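Local coordinates for protein glucose 1-dehydrogenase (Haloferax mediterranei, PDB 2B5W) that oxidises D-glucose and several other aldose sugars with NADP(+), or less readily NAD(+), as electron acceptor, using a catalytic zinc ion, at residues Gly94-Glu97 against Tyr98-Arg101; Gly206-Asp209 against Arg210-Thr214. The protein carries 1 engineered substitution. All coordinates share one frame; numbering follows the deposited sequence.

Contact 1: Gly94-Glu97 against Tyr98-Arg101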
ATOM      1  N   GLY A  94      11.808 -11.134 -26.330  1.00 27.83           N
ATOM      2  CA  GLY A  94      10.515 -11.472 -26.852  1.00 28.01           C
ATOM      3  C   GLY A  94       9.479 -11.405 -25.741  1.00 25.68           C
ATOM      4  O   GLY A  94       9.684 -10.740 -24.719  1.00 28.09           O
ATOM      5  N   THR A  95       8.381 -12.114 -25.943  1.00 29.10           N
ATOM      6  CA  THR A  95       7.243 -12.016 -25.055  1.00 27.48           C
ATOM      7  C   THR A  95       7.556 -12.667 -23.704  1.00 27.78           C
ATOM      8  O   THR A  95       8.568 -13.374 -23.523  1.00 28.25           O
ATOM      9  CB  THR A  95       6.003 -12.615 -25.704  1.00 35.72           C
ATOM     10  OG1 THR A  95       4.819 -12.216 -24.984  1.00 33.41           O
ATOM     11  CG2 THR A  95       6.017 -14.155 -25.600  1.00 44.35           C
ATOM     12  N   ASN A  96       6.725 -12.340 -22.730  1.00 27.22           N
ATOM     13  CA  ASN A  96       6.852 -12.871 -21.383  1.00 23.05           C
ATOM     14  C   ASN A  96       5.468 -12.857 -20.716  1.00 21.25           C
ATOM     15  O   ASN A  96       4.512 -12.416 -21.323  1.00 25.01           O
ATOM     16  CB  ASN A  96       7.930 -12.098 -20.598  1.00 22.20           C
ATOM     17  CG  ASN A  96       7.611 -10.602 -20.447  1.00 22.19           C
ATOM     18  OD1 ASN A  96       6.484 -10.255 -20.141  1.00 24.10           O
ATOM     19  ND2 ASN A  96       8.627  -9.748 -20.587  1.00 24.34           N
ATOM     20  N   GLU A  97       5.378 -13.344 -19.481  1.00 23.56           N
ATOM     21  CA  GLU A  97       4.110 -13.463 -18.778  1.00 25.11           C
ATOM     22  C   GLU A  97       3.342 -12.130 -18.693  1.00 23.14           C
ATOM     23  O   GLU A  97       2.107 -12.119 -18.696  1.00 24.88           O
ATOM     24  CB  GLU A  97       4.342 -14.005 -17.362  1.00 27.76           C
ATOM     25  CG  GLU A  97       5.162 -13.095 -16.449  1.00 36.44           C
ATOM     26  CD  GLU A  97       5.187 -13.601 -15.029  1.00128.15           C
ATOM     27  OE1 GLU A  97       6.263 -14.046 -14.621  1.00 41.01           O
ATOM     28  OE2 GLU A  97       4.143 -13.571 -14.336  1.00120.17           O
ATOM     29  N   TYR A  98       4.076 -11.034 -18.587  1.00 24.20           N
ATOM     30  CA  TYR A  98       3.405  -9.733 -18.404  1.00 24.15           C
ATOM     31  C   TYR A  98       2.696  -9.333 -19.675  1.00 20.27           C
ATOM     32  O   TYR A  98       1.559  -8.865 -19.641  1.00 23.73           O
ATOM     33  CB  TYR A  98       4.387  -8.677 -17.911  1.00 19.54           C
ATOM     34  CG  TYR A  98       4.968  -9.083 -16.579  1.00 22.15           C
ATOM     35  CD1 TYR A  98       6.197  -9.682 -16.506  1.00 28.01           C
ATOM     36  CD2 TYR A  98       4.244  -8.899 -15.418  1.00 26.26           C
ATOM     37  CE1 TYR A  98       6.722 -10.071 -15.307  1.00 31.49           C
ATOM     38  CE2 TYR A  98       4.746  -9.296 -14.203  1.00 29.91           C
ATOM     39  CZ  TYR A  98       5.996  -9.888 -14.153  1.00 33.17           C
ATOM     40  OH  TYR A  98       6.536 -10.282 -12.947  1.00 52.14           O
ATOM     41  N   PHE A  99       3.336  -9.541 -20.823  1.00 22.23           N
ATOM     42  CA  PHE A  99       2.690  -9.275 -22.094  1.00 21.21           C
ATOM     43  C   PHE A  99       1.599 -10.309 -22.421  1.00 21.85           C
ATOM     44  O   PHE A  99       0.515  -9.964 -22.898  1.00 24.48           O
ATOM     45  CB  PHE A  99       3.741  -9.158 -23.217  1.00 22.56           C
ATOM     46  CG  PHE A  99       4.559  -7.883 -23.131  1.00 19.39           C
ATOM     47  CD1 PHE A  99       4.157  -6.759 -23.799  1.00 19.31           C
ATOM     48  CD2 PHE A  99       5.660  -7.792 -22.319  1.00 19.62           C
ATOM     49  CE1 PHE A  99       4.875  -5.571 -23.695  1.00 19.77           C
ATOM     50  CE2 PHE A  99       6.374  -6.611 -22.185  1.00 20.55           C
ATOM     51  CZ  PHE A  99       5.954  -5.476 -22.895  1.00 20.76           C
ATOM     52  N   GLU A 100       1.872 -11.585 -22.150  1.00 25.44           N
ATOM     53  CA  GLU A 100       0.884 -12.638 -22.415  1.00 29.37           C
ATOM     54  C   GLU A 100      -0.411 -12.514 -21.607  1.00 23.15           C
ATOM     55  O   GLU A 100      -1.495 -12.795 -22.126  1.00 27.76           O
ATOM     56  CB  GLU A 100       1.525 -14.023 -22.171  1.00 27.38           C
ATOM     57  CG  GLU A 100       2.619 -14.369 -23.177  1.00 36.80           C
ATOM     58  CD  GLU A 100       2.124 -14.394 -24.618  1.00 44.51           C
ATOM     59  OE1 GLU A 100       1.093 -15.040 -24.891  1.00 55.07           O
ATOM     60  OE2 GLU A 100       2.767 -13.756 -25.477  1.00 38.94           O
ATOM     61  N   ARG A 101      -0.290 -11.987 -20.384  1.00 20.00           N
ATOM     62  CA  ARG A 101      -1.431 -11.780 -19.482  1.00 20.00           C
ATOM     63  C   ARG A 101      -1.991 -10.364 -19.608  1.00 20.00           C
ATOM     64  O   ARG A 101      -2.835  -9.967 -18.803  1.00 20.00           O
ATOM     65  CB  ARG A 101      -1.000 -11.995 -18.029  1.00 20.00           C
ATOM     66  CG  ARG A 101      -0.633 -13.448 -17.723  1.00 20.00           C
ATOM     67  CD  ARG A 101      -0.122 -13.650 -16.295  1.00 20.00           C
ATOM     68  NE  ARG A 101       0.232 -15.047 -16.005  1.00 20.00           N
ATOM     69  CZ  ARG A 101       0.703 -15.470 -14.823  1.00 20.00           C
ATOM     70  NH1 ARG A 101       0.883 -14.617 -13.807  1.00 20.00           N
ATOM     71  NH2 ARG A 101       1.025 -16.743 -14.558  1.00 20.00           N
TER

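Contact 2: Gly206-Asp209 against Arg210-Thr214. With NAP (NADP nicotinamide-adenine-dinucleotide phosphate), chain I.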
ATOM      1  N   GLY A 206       3.110  23.126  -4.449  1.00 18.45           N
ATOM      2  CA  GLY A 206       4.088  23.670  -5.373  1.00 17.54           C
ATOM      3  C   GLY A 206       5.084  24.531  -4.588  1.00 18.14           C
ATOM      4  O   GLY A 206       5.014  24.555  -3.366  1.00 19.96           O
ATOM      5  N   ARG A 207       5.916  25.266  -5.301  1.00 20.06           N
ATOM      6  CA  ARG A 207       6.919  26.128  -4.677  1.00 21.35           C
ATOM      7  C   ARG A 207       7.171  27.365  -5.552  1.00 21.60           C
ATOM      8  O   ARG A 207       8.311  27.773  -5.758  1.00 21.36           O
ATOM      9  CB  ARG A 207       8.192  25.344  -4.362  1.00 21.95           C
ATOM     10  CG  ARG A 207       8.867  24.684  -5.484  1.00 26.65           C
ATOM     11  CD  ARG A 207      10.066  23.847  -5.057  1.00 23.49           C
ATOM     12  NE  ARG A 207      10.659  23.199  -6.197  1.00 24.63           N
ATOM     13  CZ  ARG A 207      11.675  22.343  -6.128  1.00 22.77           C
ATOM     14  NH1 ARG A 207      12.191  22.021  -4.944  1.00 25.30           N
ATOM     15  NH2 ARG A 207      12.157  21.795  -7.240  1.00 28.43           N
ATOM     16  N   ARG A 208       6.077  27.910  -6.055  1.00 20.01           N
ATOM     17  CA  ARG A 208       6.074  29.085  -6.936  1.00 19.64           C
ATOM     18  C   ARG A 208       5.646  30.344  -6.230  1.00 18.21           C
ATOM     19  O   ARG A 208       4.779  30.339  -5.333  1.00 19.10           O
ATOM     20  CB  ARG A 208       5.111  28.884  -8.100  1.00 23.23           C
ATOM     21  CG  ARG A 208       5.428  27.693  -8.973  1.00 18.62           C
ATOM     22  CD  ARG A 208       6.709  27.799  -9.719  1.00 22.13           C
ATOM     23  NE  ARG A 208       7.049  26.580 -10.461  1.00 22.26           N
ATOM     24  CZ  ARG A 208       6.496  26.231 -11.611  1.00 18.80           C
ATOM     25  NH1 ARG A 208       5.601  26.997 -12.202  1.00 18.19           N
ATOM     26  NH2 ARG A 208       6.878  25.092 -12.209  1.00 20.72           N
ATOM     27  N   ASP A 209       6.248  31.444  -6.704  1.00 24.54           N
ATOM     28  CA  ASP A 209       5.755  32.786  -6.379  1.00 21.38           C
ATOM     29  C   ASP A 209       4.719  33.219  -7.398  1.00 19.13           C
ATOM     30  O   ASP A 209       4.870  32.959  -8.595  1.00 20.23           O
ATOM     31  CB  ASP A 209       6.908  33.821  -6.382  1.00 27.63           C
ATOM     32  CG  ASP A 209       8.071  33.418  -5.492  1.00 27.75           C
ATOM     33  OD1 ASP A 209       7.836  33.096  -4.314  1.00 25.44           O
ATOM     34  OD2 ASP A 209       9.249  33.403  -5.886  1.00 46.35           O
ATOM     35  N   ARG A 210       3.743  33.984  -6.923  1.00 22.23           N
ATOM     36  CA  ARG A 210       2.787  34.679  -7.776  1.00 21.29           C
ATOM     37  C   ARG A 210       3.480  35.836  -8.531  1.00 20.85           C
ATOM     38  O   ARG A 210       4.455  36.406  -8.018  1.00 22.03           O
ATOM     39  CB  ARG A 210       1.631  35.199  -6.947  1.00 21.63           C
ATOM     40  CG  ARG A 210       0.823  34.147  -6.183  1.00 21.75           C
ATOM     41  CD  ARG A 210      -0.127  34.741  -5.189  1.00 27.47           C
ATOM     42  NE  ARG A 210      -0.730  33.692  -4.381  1.00 25.47           N
ATOM     43  CZ  ARG A 210      -1.816  33.037  -4.683  1.00 24.47           C
ATOM     44  NH1 ARG A 210      -2.503  33.313  -5.778  1.00 22.52           N
ATOM     45  NH2 ARG A 210      -2.199  32.045  -3.888  1.00 25.19           N
ATOM     46  N   PRO A 211       3.049  36.150  -9.757  1.00 20.30           N
ATOM     47  CA  PRO A 211       1.980  35.457 -10.479  1.00 18.41           C
ATOM     48  C   PRO A 211       2.557  34.223 -11.198  1.00 20.01           C
ATOM     49  O   PRO A 211       3.673  34.230 -11.719  1.00 22.27           O
ATOM     50  CB  PRO A 211       1.545  36.505 -11.527  1.00 19.75           C
ATOM     51  CG  PRO A 211       2.826  37.183 -11.868  1.00 22.59           C
ATOM     52  CD  PRO A 211       3.613  37.235 -10.571  1.00 24.21           C
ATOM     53  N   ASP A 212       1.746  33.159 -11.232  1.00 21.63           N
ATOM     54  CA  ASP A 212       2.181  31.863 -11.775  1.00 18.14           C
ATOM     55  C   ASP A 212       0.956  31.143 -12.324  1.00 15.79           C
ATOM     56  O   ASP A 212      -0.088  31.117 -11.676  1.00 18.17           O
ATOM     57  CB  ASP A 212       2.828  31.044 -10.689  1.00 19.77           C
ATOM     58  CG  ASP A 212       3.374  29.755 -11.204  1.00 20.64           C
ATOM     59  OD1 ASP A 212       2.533  28.810 -11.275  1.00 21.91           O
ATOM     60  OD2 ASP A 212       4.574  29.602 -11.526  1.00 21.69           O
ATOM     61  N   PRO A 213       1.057  30.594 -13.536  1.00 18.05           N
ATOM     62  CA  PRO A 213      -0.154  30.000 -14.154  1.00 18.48           C
ATOM     63  C   PRO A 213      -0.556  28.643 -13.571  1.00 16.76           C
ATOM     64  O   PRO A 213      -1.732  28.239 -13.729  1.00 17.67           O
ATOM     65  CB  PRO A 213       0.242  29.817 -15.620  1.00 21.08           C
ATOM     66  CG  PRO A 213       1.721  29.650 -15.593  1.00 19.60           C
ATOM     67  CD  PRO A 213       2.211  30.560 -14.449  1.00 20.79           C
ATOM     68  N   THR A 214       0.347  27.974 -12.878  1.00 17.33           N
ATOM     69  CA  THR A 214      -0.033  26.749 -12.163  1.00 20.36           C
ATOM     70  C   THR A 214      -0.826  27.071 -10.900  1.00 18.92           C
ATOM     71  O   THR A 214      -1.823  26.450 -10.600  1.00 18.15           O
ATOM     72  CB  THR A 214       1.165  25.788 -11.832  1.00 19.92           C
ATOM     73  OG1 THR A 214       1.990  26.314 -10.785  1.00 19.09           O
ATOM     74  CG2 THR A 214       2.109  25.604 -13.006  1.00 19.68           C
TER
HETATM   75  PA  NAP I 701       7.482  17.987 -13.716  1.00 29.21           P
HETATM   76  O1A NAP I 701       8.926  18.068 -13.573  1.00 41.82           O
HETATM   77  O2A NAP I 701       6.936  18.834 -14.875  1.00 40.03           O
HETATM   78  O5B NAP I 701       6.748  18.464 -12.404  1.00 25.06           O
HETATM   79  C5B NAP I 701       7.226  18.248 -11.103  1.00 22.79           C
HETATM   80  C4B NAP I 701       6.718  19.466 -10.364  1.00 18.07           C
HETATM   81  O4B NAP I 701       6.930  19.250  -8.987  1.00 20.32           O
HETATM   82  C3B NAP I 701       7.434  20.772 -10.759  1.00 22.94           C
HETATM   83  O3B NAP I 701       6.543  21.766 -11.240  1.00 20.77           O
HETATM   84  C2B NAP I 701       8.131  21.206  -9.468  1.00 22.46           C
HETATM   85  O2B NAP I 701       8.077  22.597  -9.198  1.00 23.78           O
HETATM   86  C1B NAP I 701       7.356  20.463  -8.406  1.00 23.06           C
HETATM   87  N9A NAP I 701       8.185  20.170  -7.253  1.00 20.89           N
HETATM   88  C8A NAP I 701       9.351  19.441  -7.238  1.00 22.29           C
HETATM   89  N7A NAP I 701       9.814  19.409  -5.973  1.00 21.06           N
HETATM   90  C5A NAP I 701       8.970  20.158  -5.186  1.00 21.56           C
HETATM   91  C6A NAP I 701       8.940  20.491  -3.828  1.00 23.68           C
HETATM   92  N6A NAP I 701       9.912  20.124  -2.967  1.00 23.39           N
HETATM   93  N1A NAP I 701       7.914  21.270  -3.347  1.00 22.08           N
HETATM   94  C2A NAP I 701       6.900  21.705  -4.174  1.00 22.32           C
HETATM   95  N3A NAP I 701       6.918  21.389  -5.521  1.00 20.37           N
HETATM   96  C4A NAP I 701       7.922  20.619  -6.006  1.00 19.56           C
HETATM   97  O3  NAP I 701       7.030  16.509 -14.101  1.00 33.84           O
HETATM   98  PN  NAP I 701       5.592  15.901 -14.528  1.00 24.15           P
HETATM   99  O1N NAP I 701       4.462  16.582 -13.832  1.00 21.34           O
HETATM  100  O2N NAP I 701       5.501  15.641 -16.001  1.00 24.69           O
HETATM  101  O5D NAP I 701       5.984  14.579 -13.721  1.00 23.10           O
HETATM  102  C5D NAP I 701       5.886  14.538 -12.311  1.00 23.51           C
HETATM  103  C4D NAP I 701       6.645  13.336 -11.752  1.00 30.87           C
HETATM  104  O4D NAP I 701       5.987  12.150 -12.208  1.00 23.56           O
HETATM  105  C3D NAP I 701       8.097  13.240 -12.227  1.00 26.91           C
HETATM  106  O3D NAP I 701       8.946  12.831 -11.174  1.00 26.03           O
HETATM  107  C2D NAP I 701       8.024  12.193 -13.333  1.00 28.07           C
HETATM  108  O2D NAP I 701       9.232  11.537 -13.618  1.00 28.05           O
HETATM  109  C1D NAP I 701       6.946  11.261 -12.780  1.00 19.09           C
HETATM  110  N1N NAP I 701       6.186  10.486 -13.768  1.00 22.93           N
HETATM  111  C2N NAP I 701       6.007   9.175 -13.449  1.00 25.84           C
HETATM  112  C3N NAP I 701       5.235   8.387 -14.255  1.00 24.97           C
HETATM  113  C7N NAP I 701       4.944   7.011 -13.730  1.00 22.34           C
HETATM  114  O7N NAP I 701       4.332   6.211 -14.690  1.00 23.14           O
HETATM  115  N7N NAP I 701       5.280   6.677 -12.454  1.00 17.09           N
HETATM  116  C4N NAP I 701       4.653   8.874 -15.431  1.00 23.49           C
HETATM  117  C5N NAP I 701       4.836  10.217 -15.737  1.00 23.96           C
HETATM  118  C6N NAP I 701       5.588  11.031 -14.879  1.00 23.61           C
HETATM  119  P2B NAP I 701       9.259  23.633  -9.716  1.00 22.43           P
HETATM  120  O1X NAP I 701       9.279  23.747 -11.152  1.00 22.30           O
HETATM  121  O2X NAP I 701       8.883  24.945  -8.996  1.00 21.92           O
HETATM  122  O3X NAP I 701      10.614  23.129  -9.209  1.00 23.12           O

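Contact 1: Gly94-Glu97 against Tyr98-Arg101
N96 is the N-cap of the short surface helix 97-100, and its side chain accepts from the amides of Y98 and F99, the second and third residues of that helix. N96 OD1 takes the F99 N-H at 3.3 Å in a fairly straight bond, with the donor tilted from the carbonyl plane. The Y98 N-H reaches the same oxygen only weakly, at a bent angle. With chi1 at 61°, N96 CG sits between its backbone N and carbonyl carbon, which brings OD1 to these amides. ND2 is held separately by the carbonyl O of M111. N96 OD1 also lies at the edge of the F99 ring, 3.4 Å from F99 CD2. The backbone bonds follow: E100 N to N96 O at 2.9 Å, and R101 N to E97 O at 2.9 Å.

E97 lies along Y98. Its CG sits over one ring face, 3.8 Å from the Y98 centroid, a CH-pi contact, and the carboxylate is stacked 16° from the ring plane. E97 OE2 lies over a face of the R101 guanidinium, 3.5 Å from R101 NH1. This salt bridge rests on charge alone, as no N-H points at the oxygen. One residue before the cap, T95 OG1 donates to the anti lone pair of E100 OE2 at 2.6 Å. Y98 and R101 also pack on N266 and D170 of the second subunit. The whole is a one-turn helix with a classic Asn N-cap.

Contact 2: Gly206-Asp209 against Arg210-Thr214
The loop after strand 201-206 of the Rossmann domain, which holds the 2'-phosphate of NADP, carries R207 and R208. R208 links this site to D212, the N-cap of helix 213-220. Its guanidinium uses two edges. R208 NE and NH2 donate to NAP O2X and O1X, both at 2.9 Å and nearly straight. R208 NH1 donates to the syn lone pair of D212 OD2 at 2.9 Å, in the guanidinium plane, with the carboxylate turned 65° to it. This salt bridge and the phosphate together fix the rotation of the R208 group. The bend at chi2 (-66°) turns R208 CD toward D212 OD2.

R207 comes from another side. R207 NE and NH2 both donate to NAP O3X, NH2 at 2.8 Å. NAP N7A lies 3.4 Å above the R207 guanidinium plane, over its centre.

D212 OD1 caps the helix. D212 OD1 accepts from T214 N at 2.8 Å and T214 OG1 at 2.6 Å, from opposite faces of the carboxylate, and also from I215 N. T214 OG1 is also bonded to N181, another NADP-binding residue. Paired arginines on the 2'-phosphate at the end of the second Rossmann strand are characteristic of an NADP-preferring site.

In the fold
Both contacts are local turns, and they follow one another along the chain without nesting or crossing. Contact 1 comes first, in the GroES-like catalytic part, where the loop after strand 88-89 turns into helix 97-100; it spans the whole of that helix and ends just past it. Contact 2 comes later, in the nucleotide-binding part, where strand 201-206 of the parallel sheet leads into helix 213-220, and ends in its first turn. Their centres are about 44 Å apart, on opposite sides of the chain's centre, and nothing touches between them. Contact 1 lies at the surface beside the second subunit. The other protein chain does not touch contact 2, which belongs to the cofactor pocket.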